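Local coordinates for protein RNase NGR3 (Nicotiana glutinosa, PDB 1VD3) that probably cleaves RNA as an endonuclease of the ribonuclease T2 family, and here holds the nucleotide 2'-UMP in its pocket, at residues S74-N79 against R92-E97; K78-L83 against A111-A116; S62-S67 against L107-Y112. One frame throughout, in Å; residues are numbered along the deposited sequence.

Interaction 1: residues S74-N79 against R92-E97. With U2P (phosphoric acid mono-[2-(2,4-dioxo-3,4-dihydro-2H-pyrimidin-1-yl)-4-hydroxy-5-hydroxymethyl-tetrahydro-furan-3-yl] ester), chain B.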
# COMPACT_ATOMS: atom_id res chain seq x y z
N SER A 74 0.79 16.44 6.91
CA SER A 74 2.03 16.69 6.18
C SER A 74 2.78 15.38 5.90
O SER A 74 3.40 15.24 4.85
CB SER A 74 2.94 17.66 6.94
OG SER A 74 3.41 17.10 8.14
N THR A 75 2.71 14.44 6.84
CA THR A 75 3.38 13.15 6.66
C THR A 75 2.61 12.31 5.66
O THR A 75 3.20 11.66 4.80
CB THR A 75 3.46 12.37 7.99
OG1 THR A 75 4.15 13.15 8.97
CG2 THR A 75 4.21 11.05 7.79
N MET A 76 1.29 12.34 5.78
CA MET A 76 0.43 11.58 4.89
C MET A 76 0.54 12.07 3.45
O MET A 76 0.43 11.28 2.51
CB MET A 76 -1.01 11.67 5.38
CG MET A 76 -1.25 10.84 6.63
SD MET A 76 -2.86 11.12 7.36
CE MET A 76 -3.93 10.69 5.97
N GLU A 77 0.76 13.37 3.26
CA GLU A 77 0.89 13.90 1.91
C GLU A 77 2.11 13.26 1.26
O GLU A 77 2.17 13.14 0.04
CB GLU A 77 1.06 15.42 1.94
CG GLU A 77 -0.11 16.16 2.56
CD GLU A 77 0.03 17.66 2.47
OE1 GLU A 77 1.11 18.18 2.81
OE2 GLU A 77 -0.94 18.33 2.07
N LYS A 78 3.07 12.84 2.08
CA LYS A 78 4.28 12.22 1.55
C LYS A 78 4.31 10.70 1.59
O LYS A 78 4.97 10.08 0.76
CB LYS A 78 5.51 12.77 2.28
CG LYS A 78 5.83 14.22 1.93
CD LYS A 78 7.23 14.60 2.39
CE LYS A 78 7.57 16.03 1.99
NZ LYS A 78 8.98 16.38 2.35
N ASN A 79 3.60 10.09 2.53
CA ASN A 79 3.60 8.64 2.65
C ASN A 79 2.31 7.97 2.19
O ASN A 79 2.25 6.74 2.10
CB ASN A 79 3.90 8.21 4.09
CG ASN A 79 5.28 8.63 4.55
OD1 ASN A 79 6.25 8.56 3.80
ND2 ASN A 79 5.38 9.06 5.80
N ARG A 92 -9.29 13.58 -0.57
CA ARG A 92 -10.36 12.80 -1.18
C ARG A 92 -10.04 11.32 -1.06
O ARG A 92 -10.89 10.51 -0.68
CB ARG A 92 -10.52 13.15 -2.67
CG ARG A 92 -11.49 12.22 -3.39
CD ARG A 92 -11.54 12.46 -4.90
NE ARG A 92 -12.23 13.69 -5.26
CZ ARG A 92 -12.49 14.06 -6.52
NH1 ARG A 92 -12.12 13.28 -7.53
NH2 ARG A 92 -13.12 15.20 -6.76
N PHE A 93 -8.80 10.97 -1.38
CA PHE A 93 -8.34 9.59 -1.32
C PHE A 93 -8.39 9.06 0.11
O PHE A 93 -8.83 7.94 0.35
CB PHE A 93 -6.92 9.50 -1.89
CG PHE A 93 -6.36 8.11 -1.94
CD1 PHE A 93 -7.17 7.02 -2.24
CD2 PHE A 93 -5.00 7.89 -1.73
CE1 PHE A 93 -6.64 5.73 -2.34
CE2 PHE A 93 -4.46 6.61 -1.82
CZ PHE A 93 -5.28 5.53 -2.13
N TRP A 94 -7.95 9.87 1.07
CA TRP A 94 -7.97 9.46 2.47
C TRP A 94 -9.40 9.32 2.95
O TRP A 94 -9.72 8.44 3.75
CB TRP A 94 -7.22 10.46 3.35
CG TRP A 94 -5.79 10.65 2.94
CD1 TRP A 94 -4.95 9.69 2.45
CD2 TRP A 94 -5.03 11.86 2.99
NE1 TRP A 94 -3.72 10.23 2.18
CE2 TRP A 94 -3.74 11.56 2.51
CE3 TRP A 94 -5.32 13.17 3.41
CZ2 TRP A 94 -2.73 12.53 2.41
CZ3 TRP A 94 -4.32 14.13 3.32
CH2 TRP A 94 -3.04 13.80 2.82
N SER A 95 -10.27 10.21 2.47
CA SER A 95 -11.67 10.16 2.86
C SER A 95 -12.26 8.86 2.34
O SER A 95 -12.97 8.15 3.05
CB SER A 95 -12.43 11.35 2.27
OG SER A 95 -13.81 11.23 2.54
N HIS A 96 -11.95 8.55 1.08
CA HIS A 96 -12.43 7.35 0.43
C HIS A 96 -12.00 6.08 1.17
O HIS A 96 -12.81 5.20 1.42
CB HIS A 96 -11.92 7.29 -1.01
CG HIS A 96 -12.10 5.95 -1.65
ND1 HIS A 96 -13.33 5.44 -1.99
CD2 HIS A 96 -11.20 5.00 -2.00
CE1 HIS A 96 -13.19 4.24 -2.51
NE2 HIS A 96 -11.90 3.95 -2.53
N GLU A 97 -10.71 5.99 1.50
CA GLU A 97 -10.20 4.82 2.20
C GLU A 97 -10.82 4.71 3.60
O GLU A 97 -11.14 3.62 4.06
CB GLU A 97 -8.68 4.87 2.29
CG GLU A 97 -7.99 4.66 0.94
CD GLU A 97 -8.24 3.28 0.35
OE1 GLU A 97 -8.59 3.18 -0.84
OE2 GLU A 97 -8.08 2.28 1.08
O5' U2P B . -7.83 -3.33 -7.93
C5' U2P B . -8.93 -3.70 -7.07
C4' U2P B . -9.37 -2.48 -6.24
O4' U2P B . -10.50 -2.89 -5.33
C1' U2P B . -10.26 -2.72 -3.84
N1 U2P B . -10.23 -3.99 -3.00
C6 U2P B . -9.64 -5.06 -3.62
C5 U2P B . -9.31 -6.26 -2.93
C4 U2P B . -9.66 -6.35 -1.50
O4 U2P B . -9.32 -7.30 -0.80
N3 U2P B . -10.43 -5.26 -0.98
C2 U2P B . -10.77 -4.07 -1.67
O2 U2P B . -11.45 -3.22 -1.13
C2' U2P B . -9.07 -1.73 -3.88
O2' U2P B . -9.50 -0.34 -4.02
P U2P B . -10.06 0.60 -2.90
O1P U2P B . -10.67 1.90 -2.96
O2P U2P B . -10.62 -0.24 -1.80
O3P U2P B . -8.81 1.06 -2.32
C3' U2P B . -8.32 -2.09 -5.18
O3' U2P B . -7.57 -0.90 -5.62
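M76 and W94, with CA atoms 9.0 Å apart, mark where the backbones of 74-79 and 92-97 come nearest, and their side chains meet between the two helices in a Met-aromatic contact inside the RNase T2 fold. A bend at chi3 (58°) brings the methyl of M76 over the indole: CE lies 3.4 Å from the centroid of the five-membered ring of W94 and 13° off its normal, the geometry of a CH-pi contact over the face. The sulfur is less intimate, M76 SD standing 4.9 Å from the centroid of the six-membered ring of W94. At its far end the indole meets the other helix directly, W94 CZ2 at 3.4 Å from M76 O and W94 CH2 at 3.8 Å from E77 CG. W94 NE1 is hydrogen-bonded to W80 O, which probably helps fix the rotation of the ring. A leucine in place of W94 would probably leave W80 O without this donor and the M76 methyl without its flat support. Further along helix 91-102, H96 and E97, the latter a predicted active-site residue, face the phosphate of the bound 2'-UMP. E97 OE1 stands 2.6 Å from O3P of the nucleotide, while E97 OE2 accepts from W46 NE1.

Interaction 2: residues K78-L83 against A111-A116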
# COMPACT_ATOMS: atom_id res chain seq x y z
N LYS A 78 3.07 12.84 2.08
CA LYS A 78 4.28 12.22 1.55
C LYS A 78 4.31 10.70 1.59
O LYS A 78 4.97 10.08 0.76
CB LYS A 78 5.51 12.77 2.28
CG LYS A 78 5.83 14.22 1.93
CD LYS A 78 7.23 14.60 2.39
CE LYS A 78 7.57 16.03 1.99
NZ LYS A 78 8.98 16.38 2.35
N ASN A 79 3.60 10.09 2.53
CA ASN A 79 3.60 8.64 2.65
C ASN A 79 2.31 7.97 2.19
O ASN A 79 2.25 6.74 2.10
CB ASN A 79 3.90 8.21 4.09
CG ASN A 79 5.28 8.63 4.55
OD1 ASN A 79 6.25 8.56 3.80
ND2 ASN A 79 5.38 9.06 5.80
N TRP A 80 1.30 8.78 1.90
CA TRP A 80 0.00 8.26 1.45
C TRP A 80 -0.59 9.23 0.42
O TRP A 80 -1.74 9.65 0.53
CB TRP A 80 -0.94 8.15 2.64
CG TRP A 80 -2.13 7.26 2.41
CD1 TRP A 80 -2.72 6.97 1.22
CD2 TRP A 80 -2.87 6.56 3.41
NE1 TRP A 80 -3.79 6.12 1.41
CE2 TRP A 80 -3.90 5.85 2.75
CE3 TRP A 80 -2.76 6.45 4.81
CZ2 TRP A 80 -4.82 5.06 3.44
CZ3 TRP A 80 -3.68 5.66 5.49
CH2 TRP A 80 -4.69 4.97 4.81
N PRO A 81 0.20 9.57 -0.60
CA PRO A 81 -0.27 10.50 -1.64
C PRO A 81 -1.29 9.91 -2.60
O PRO A 81 -1.43 8.69 -2.72
CB PRO A 81 1.02 10.85 -2.36
CG PRO A 81 1.73 9.53 -2.37
CD PRO A 81 1.54 9.05 -0.94
N SER A 82 -2.03 10.79 -3.26
CA SER A 82 -2.99 10.36 -4.27
C SER A 82 -2.29 10.68 -5.59
O SER A 82 -1.85 11.80 -5.80
CB SER A 82 -4.29 11.15 -4.18
OG SER A 82 -5.12 10.82 -5.29
N LEU A 83 -2.19 9.69 -6.47
CA LEU A 83 -1.54 9.89 -7.76
C LEU A 83 -2.57 10.03 -8.87
O LEU A 83 -2.22 10.10 -10.04
CB LEU A 83 -0.60 8.73 -8.06
CG LEU A 83 0.51 8.49 -7.04
CD1 LEU A 83 1.39 7.32 -7.49
CD2 LEU A 83 1.34 9.75 -6.87
N ALA A 111 -6.49 6.48 14.98
CA ALA A 111 -5.81 5.20 15.19
C ALA A 111 -5.63 4.49 13.86
O ALA A 111 -4.61 3.83 13.63
CB ALA A 111 -6.61 4.32 16.15
N TYR A 112 -6.63 4.61 12.99
CA TYR A 112 -6.60 3.99 11.67
C TYR A 112 -5.45 4.54 10.84
O TYR A 112 -4.65 3.80 10.27
CB TYR A 112 -7.92 4.24 10.94
CG TYR A 112 -7.98 3.64 9.55
CD1 TYR A 112 -8.13 2.26 9.36
CD2 TYR A 112 -7.87 4.45 8.42
CE1 TYR A 112 -8.15 1.71 8.08
CE2 TYR A 112 -7.89 3.91 7.14
CZ TYR A 112 -8.03 2.54 6.97
OH TYR A 112 -8.03 2.01 5.71
N PHE A 113 -5.37 5.86 10.74
CA PHE A 113 -4.30 6.45 9.95
C PHE A 113 -2.92 6.27 10.58
O PHE A 113 -1.93 6.04 9.88
CB PHE A 113 -4.61 7.92 9.67
CG PHE A 113 -5.72 8.11 8.68
CD1 PHE A 113 -7.03 8.27 9.10
CD2 PHE A 113 -5.45 8.05 7.31
CE1 PHE A 113 -8.07 8.37 8.17
CE2 PHE A 113 -6.49 8.15 6.38
CZ PHE A 113 -7.80 8.31 6.81
N GLN A 114 -2.85 6.34 11.91
CA GLN A 114 -1.57 6.17 12.59
C GLN A 114 -1.07 4.74 12.37
O GLN A 114 0.11 4.51 12.16
CB GLN A 114 -1.72 6.43 14.09
CG GLN A 114 -0.41 6.42 14.84
CD GLN A 114 0.47 7.61 14.50
OE1 GLN A 114 0.10 8.75 14.77
NE2 GLN A 114 1.63 7.34 13.91
N ALA A 115 -1.99 3.78 12.42
CA ALA A 115 -1.65 2.38 12.20
C ALA A 115 -1.01 2.22 10.83
O ALA A 115 0.04 1.59 10.70
CB ALA A 115 -2.90 1.51 12.31
N ALA A 116 -1.64 2.78 9.80
CA ALA A 116 -1.13 2.68 8.44
C ALA A 116 0.28 3.26 8.37
O ALA A 116 1.20 2.65 7.81
CB ALA A 116 -2.04 3.43 7.48
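W80 drives the outer end of its indole against one flank of helix 109-123, where Y112, F113 and A116 receive it. Its chi1 of -162° puts CG anti to the backbone N, beside the carbonyl carbon, and the indole reaches that helix. Atom CZ3 leads: W80 CZ3 is 3.4 Å from A116 CB and 3.5 Å from F113 CD2. In F113 CG sits beside the backbone N instead (chi1 -72°), which places F113 CE2 over one face of the indole. The two rings meet obliquely, planes at 44°, with the centroid of the six-membered ring of W80 5.3 Å from that of F113. W80 is the first residue past helix 73-79 to leave helical angles, and the contact ties this helix end to the side of helix 109-123 within the buried core of the RNase T2 fold; F93 and W94 of helix 91-102 also meet the indole. Y112 comes at the indole edge, its CE2 4.1 Å from W80 CH2. The Y112 hydroxyl is hydrogen-bonded to L45 O of strand 41-48, and the Y112 side chain also touches H101, a predicted active-site residue.

Interaction 3: residues S62-S67 against L107-Y112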
# COMPACT_ATOMS: atom_id res chain seq x y z
N SER A 62 -20.25 8.36 8.59
CA SER A 62 -19.02 8.80 9.24
C SER A 62 -17.99 9.38 8.28
O SER A 62 -17.06 8.68 7.87
CB SER A 62 -18.38 7.64 10.01
OG SER A 62 -17.11 8.01 10.51
N SER A 63 -18.15 10.65 7.94
CA SER A 63 -17.23 11.32 7.03
C SER A 63 -15.87 11.53 7.69
O SER A 63 -15.76 11.50 8.92
CB SER A 63 -17.80 12.67 6.59
OG SER A 63 -18.00 13.51 7.72
N LEU A 64 -14.85 11.76 6.88
CA LEU A 64 -13.50 11.98 7.39
C LEU A 64 -13.37 13.36 8.02
O LEU A 64 -13.66 14.37 7.38
CB LEU A 64 -12.47 11.87 6.25
CG LEU A 64 -11.01 12.06 6.67
CD1 LEU A 64 -10.54 10.82 7.42
CD2 LEU A 64 -10.14 12.29 5.45
N ASP A 65 -12.95 13.39 9.28
CA ASP A 65 -12.76 14.65 9.99
C ASP A 65 -11.26 14.93 10.06
O ASP A 65 -10.55 14.38 10.90
CB ASP A 65 -13.34 14.58 11.40
CG ASP A 65 -12.96 15.79 12.25
OD1 ASP A 65 -12.91 16.91 11.71
OD2 ASP A 65 -12.71 15.61 13.46
N GLU A 66 -10.80 15.80 9.17
CA GLU A 66 -9.40 16.17 9.07
C GLU A 66 -8.80 16.72 10.35
O GLU A 66 -7.61 16.56 10.61
CB GLU A 66 -9.21 17.21 7.97
CG GLU A 66 -9.72 16.77 6.62
CD GLU A 66 -9.66 17.89 5.62
OE1 GLU A 66 -8.56 18.46 5.45
OE2 GLU A 66 -10.70 18.20 5.01
N SER A 67 -9.62 17.40 11.15
CA SER A 67 -9.14 17.98 12.39
C SER A 67 -8.51 16.92 13.29
O SER A 67 -7.57 17.20 14.02
CB SER A 67 -10.28 18.68 13.14
OG SER A 67 -11.27 17.76 13.58
N LEU A 107 -11.37 0.66 14.35
CA LEU A 107 -10.40 1.64 14.83
C LEU A 107 -10.95 3.05 14.74
O LEU A 107 -11.75 3.36 13.85
CB LEU A 107 -9.12 1.59 13.99
CG LEU A 107 -8.28 0.31 14.00
CD1 LEU A 107 -7.13 0.46 13.02
CD2 LEU A 107 -7.76 0.04 15.40
N GLY A 108 -10.53 3.91 15.67
CA GLY A 108 -10.95 5.29 15.64
C GLY A 108 -10.25 5.90 14.45
O GLY A 108 -9.28 5.32 13.95
N GLU A 109 -10.71 7.05 13.97
CA GLU A 109 -10.10 7.65 12.80
C GLU A 109 -8.59 7.89 12.92
O GLU A 109 -7.82 7.51 12.03
CB GLU A 109 -10.79 8.97 12.46
CG GLU A 109 -10.29 9.58 11.16
CD GLU A 109 -10.88 10.95 10.89
OE1 GLU A 109 -12.11 11.05 10.73
OE2 GLU A 109 -10.10 11.92 10.83
N ARG A 110 -8.15 8.50 14.01
CA ARG A 110 -6.73 8.76 14.15
C ARG A 110 -5.92 7.46 14.29
O ARG A 110 -4.81 7.36 13.77
CB ARG A 110 -6.46 9.67 15.36
CG ARG A 110 -5.03 10.14 15.44
CD ARG A 110 -4.79 11.04 16.65
NE ARG A 110 -3.37 11.37 16.77
CZ ARG A 110 -2.78 12.39 16.15
NH1 ARG A 110 -3.47 13.20 15.36
NH2 ARG A 110 -1.48 12.58 16.32
N ALA A 111 -6.49 6.48 14.98
CA ALA A 111 -5.81 5.20 15.19
C ALA A 111 -5.63 4.49 13.86
O ALA A 111 -4.61 3.83 13.63
CB ALA A 111 -6.61 4.32 16.15
N TYR A 112 -6.63 4.61 12.99
CA TYR A 112 -6.60 3.99 11.67
C TYR A 112 -5.45 4.54 10.84
O TYR A 112 -4.65 3.80 10.27
CB TYR A 112 -7.92 4.24 10.94
CG TYR A 112 -7.98 3.64 9.55
CD1 TYR A 112 -8.13 2.26 9.36
CD2 TYR A 112 -7.87 4.45 8.42
CE1 TYR A 112 -8.15 1.71 8.08
CE2 TYR A 112 -7.89 3.91 7.14
CZ TYR A 112 -8.03 2.54 6.97
OH TYR A 112 -8.03 2.01 5.71
O HOH W 1 -14.31 10.09 11.74
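E109, in the first turn of helix 109-123, extends its carboxylate to the backbone of D65, joining this helix of the RNase T2 fold to the loop that precedes helix 73-79. The E109 side chain is extended, CG anti to the backbone N (chi1 -174°), which carries both carboxylate oxygens to D65. D65 N donates to E109 OE1 at 2.9 Å; the N-H...O angle of 170° makes the bond nearly straight, and it enters on the syn side of the carboxylate. E109 OE2 is 2.5 Å from D65 O, a spacing consistent with a proton held on the acid. L64 tightens this inner side: its CD1 lies 3.5 Å from E109 CD, and the L64 side chain also touches S95 and W98 of helix 91-102. Burial of E109, together with the carboxylate of D65 nearby, may favour the neutral form of the acid. The other side is looser and wet. A water donates to E109 OE1 at 2.6 Å and reaches S63 O through only a weak bond. Of the D65 carboxylate, OD2 lies close to the like charge of E68, while S67 OG donates to D65 OD1 at 2.6 Å, again on the syn side, 23° out of the carboxylate plane.

All three contacts lie on the same side of the chain's centre. The centres of interactions 1 and 2 are about 5 Å apart, and each lies about 12 Å from that of interaction 3. Interactions 1 and 2 start from helix 73-79 and its end, then go to helices 91-102 and 109-123, which follow each other in the chain. Interaction 3 spans the longest stretch, from 62-67 to 107-112, and encloses interaction 1; it ends on the helix that interaction 2 also uses. F113 joins them: M76 CE is 3.3 Å from F113 CD2, and L64 CD1 is 3.6 Å from F113 CE1. The cluster includes the W94 side of helix 91-102, whose H96 and E97 line the nucleotide pocket.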